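Local coordinates for protein intradiol ring-cleavage Dioxygenase (PDB 5VG2) that probably cleaves catechol-type aromatic rings between their two hydroxyl-bearing carbons, inserting both atoms of molecular oxygen at a bound ferric iron, at residues A[32-37]-A[89-94]. Numbering follows the deposited sequence.
Sequences VEDRIG and DPRRFL
Arg91 holds two carboxylates of the 32-37 loop with one guanidinium. Arg91 grips Asp34 end-on: Arg91 NH1 reaches Asp34 OD1 at 2.8 Å and Arg91 NH2 reaches Asp34 OD2 at 2.9 Å. Both nitrogens come from above the Asp34 carboxylate plane. Arg91 NH1 also donates to Glu33 OE1 at 2.8 Å, nearly straight at 167°, with the two flat groups almost coplanar. Arg35 joins the network and lays its guanidinium flat on the Phe93 ring, a cation-pi stack with planes 7° apart. A bend at chi2 (16°) and another at chi3 lay the Arg35 chain along that face, and its CD makes a CH-pi contact with the ring. Arg35 CG also meets Leu94 CD1 at 3.7 Å. Arg35 NH2 and Arg91 NH2 lie 4.0 Å apart; Asp34 OD2 bonds both, the former weakly, and probably eases the like charges. A leucine in place of Arg91 would probably leave Asp34 and Glu33 without their shared cation across the contact. A water joins Glu33 OE1, Arg91 NE and Arg92 N. A type II' turn from Val32 to Arg35 presents the acidic pair, and Arg28 forms a second salt bridge with Glu33 OE2. The contact ties the loop before strand 39-48 to the one leading into strand 95-99 of the other sheet. Phe93 lies near the iron ligand Tyr71, while Val32 and Arg35 pack on Leu111 of strand 105-111.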
loop_
_atom_site.group_PDB
_atom_site.type_symbol
_atom_site.label_atom_id
_atom_site.label_comp_id
_atom_site.label_asym_id
_atom_site.label_seq_id
_atom_site.Cartn_x
_atom_site.Cartn_y
_atom_site.Cartn_z
ATOM N N VAL A 32 5.189 -9.008 -7.699
ATOM C CA VAL A 32 4.713 -10.234 -7.088
ATOM C C VAL A 32 5.811 -11.203 -6.750
ATOM O O VAL A 32 5.740 -11.850 -5.753
ATOM C CB VAL A 32 3.688 -10.885 -8.059
ATOM C CG1 VAL A 32 3.290 -12.323 -7.689
ATOM C CG2 VAL A 32 2.470 -9.967 -8.183
ATOM N N GLU A 33 6.804 -11.329 -7.607
ATOM C CA GLU A 33 7.877 -12.330 -7.467
ATOM C C GLU A 33 7.340 -13.777 -7.306
ATOM O O GLU A 33 6.570 -14.267 -8.117
ATOM C CB GLU A 33 8.927 -11.878 -6.402
ATOM C CG GLU A 33 9.646 -10.570 -6.755
ATOM C CD GLU A 33 10.890 -10.256 -5.878
ATOM O OE1 GLU A 33 11.443 -11.163 -5.172
ATOM O OE2 GLU A 33 11.329 -9.075 -5.912
ATOM N N ASP A 34 7.782 -14.477 -6.274
ATOM C CA ASP A 34 7.401 -15.880 -6.022
ATOM C C ASP A 34 6.220 -15.969 -5.114
ATOM O O ASP A 34 5.878 -17.018 -4.728
ATOM C CB ASP A 34 8.548 -16.656 -5.371
ATOM C CG ASP A 34 9.015 -16.015 -4.062
ATOM O OD1 ASP A 34 8.806 -14.788 -3.874
ATOM O OD2 ASP A 34 9.656 -16.676 -3.201
ATOM N N ARG A 35 5.583 -14.870 -4.790
ATOM C CA ARG A 35 4.462 -14.880 -3.852
ATOM C C ARG A 35 3.161 -15.404 -4.478
ATOM O O ARG A 35 2.973 -15.359 -5.702
ATOM C CB ARG A 35 4.258 -13.451 -3.355
ATOM C CG ARG A 35 5.163 -13.021 -2.216
ATOM C CD ARG A 35 6.369 -13.927 -2.005
ATOM N NE ARG A 35 6.377 -14.454 -0.676
ATOM C CZ ARG A 35 7.205 -15.393 -0.219
ATOM N NH1 ARG A 35 7.134 -15.722 1.026
ATOM N NH2 ARG A 35 8.144 -15.946 -0.967
ATOM N N ILE A 36 2.276 -15.878 -3.598
ATOM C CA ILE A 36 1.042 -16.567 -3.944
ATOM C C ILE A 36 -0.116 -15.703 -3.470
ATOM O O ILE A 36 -0.078 -15.207 -2.365
ATOM C CB ILE A 36 0.934 -17.888 -3.205
ATOM C CG1 ILE A 36 2.133 -18.786 -3.507
ATOM C CG2 ILE A 36 -0.339 -18.631 -3.573
ATOM C CD1 ILE A 36 2.349 -19.115 -4.970
ATOM N N GLY A 37 -1.170 -15.586 -4.273
ATOM C CA GLY A 37 -2.333 -14.822 -3.859
ATOM C C GLY A 37 -3.256 -14.543 -5.018
ATOM O O GLY A 37 -3.130 -15.164 -6.055
ATOM N N ASP A 89 17.106 -9.913 5.698
ATOM C CA ASP A 89 17.263 -10.764 4.513
ATOM C C ASP A 89 17.228 -9.882 3.276
ATOM O O ASP A 89 16.657 -8.811 3.332
ATOM C CB ASP A 89 16.179 -11.851 4.471
ATOM C CG ASP A 89 14.749 -11.285 4.232
ATOM O OD1 ASP A 89 14.407 -10.958 3.066
ATOM O OD2 ASP A 89 13.954 -11.168 5.200
ATOM N N PRO A 90 17.805 -10.342 2.157
ATOM C CA PRO A 90 17.766 -9.553 0.912
ATOM C C PRO A 90 16.490 -9.704 0.036
ATOM O O PRO A 90 16.426 -9.112 -1.023
ATOM C CB PRO A 90 18.971 -10.091 0.145
ATOM C CG PRO A 90 19.053 -11.528 0.564
ATOM C CD PRO A 90 18.497 -11.617 1.958
ATOM N N ARG A 91 15.481 -10.445 0.446
ATOM C CA ARG A 91 14.291 -10.526 -0.427
ATOM C C ARG A 91 13.589 -9.167 -0.541
ATOM O O ARG A 91 13.641 -8.359 0.388
ATOM C CB ARG A 91 13.305 -11.608 0.028
ATOM C CG ARG A 91 13.860 -13.002 -0.040
ATOM C CD ARG A 91 14.206 -13.535 -1.441
ATOM N NE ARG A 91 13.211 -13.217 -2.448
ATOM C CZ ARG A 91 12.128 -13.947 -2.764
ATOM N NH1 ARG A 91 11.292 -13.508 -3.707
ATOM N NH2 ARG A 91 11.873 -15.107 -2.176
ATOM N N ARG A 92 12.953 -8.917 -1.677
ATOM C CA ARG A 92 12.228 -7.662 -1.883
ATOM C C ARG A 92 10.870 -7.817 -2.587
ATOM O O ARG A 92 10.370 -6.897 -3.268
ATOM C CB ARG A 92 13.087 -6.708 -2.673
ATOM C CG ARG A 92 14.389 -6.327 -1.968
ATOM C CD ARG A 92 14.130 -5.487 -0.735
ATOM N NE ARG A 92 15.369 -5.055 -0.142
ATOM C CZ ARG A 92 16.071 -5.681 0.801
ATOM N NH1 ARG A 92 15.684 -6.833 1.332
ATOM N NH2 ARG A 92 17.190 -5.097 1.247
ATOM N N PHE A 93 10.275 -8.975 -2.421
ATOM C CA PHE A 93 8.978 -9.189 -2.979
ATOM C C PHE A 93 7.984 -8.221 -2.394
ATOM O O PHE A 93 8.105 -7.738 -1.223
ATOM C CB PHE A 93 8.477 -10.635 -2.793
ATOM C CG PHE A 93 8.449 -11.105 -1.369
ATOM C CD1 PHE A 93 7.433 -10.710 -0.517
ATOM C CD2 PHE A 93 9.444 -11.951 -0.885
ATOM C CE1 PHE A 93 7.413 -11.133 0.799
ATOM C CE2 PHE A 93 9.426 -12.393 0.416
ATOM C CZ PHE A 93 8.403 -11.994 1.263
ATOM N N LEU A 94 7.013 -7.920 -3.253
ATOM C CA LEU A 94 5.897 -7.053 -2.952
ATOM C C LEU A 94 6.341 -5.674 -2.521
ATOM O O LEU A 94 5.738 -5.036 -1.700
ATOM C CB LEU A 94 4.949 -7.710 -1.939
ATOM C CG LEU A 94 4.302 -8.993 -2.414
ATOM C CD1 LEU A 94 3.690 -9.792 -1.262
ATOM C CD2 LEU A 94 3.235 -8.714 -3.482
HETATM O O HOH W 1 13.446 -10.601 -3.839
#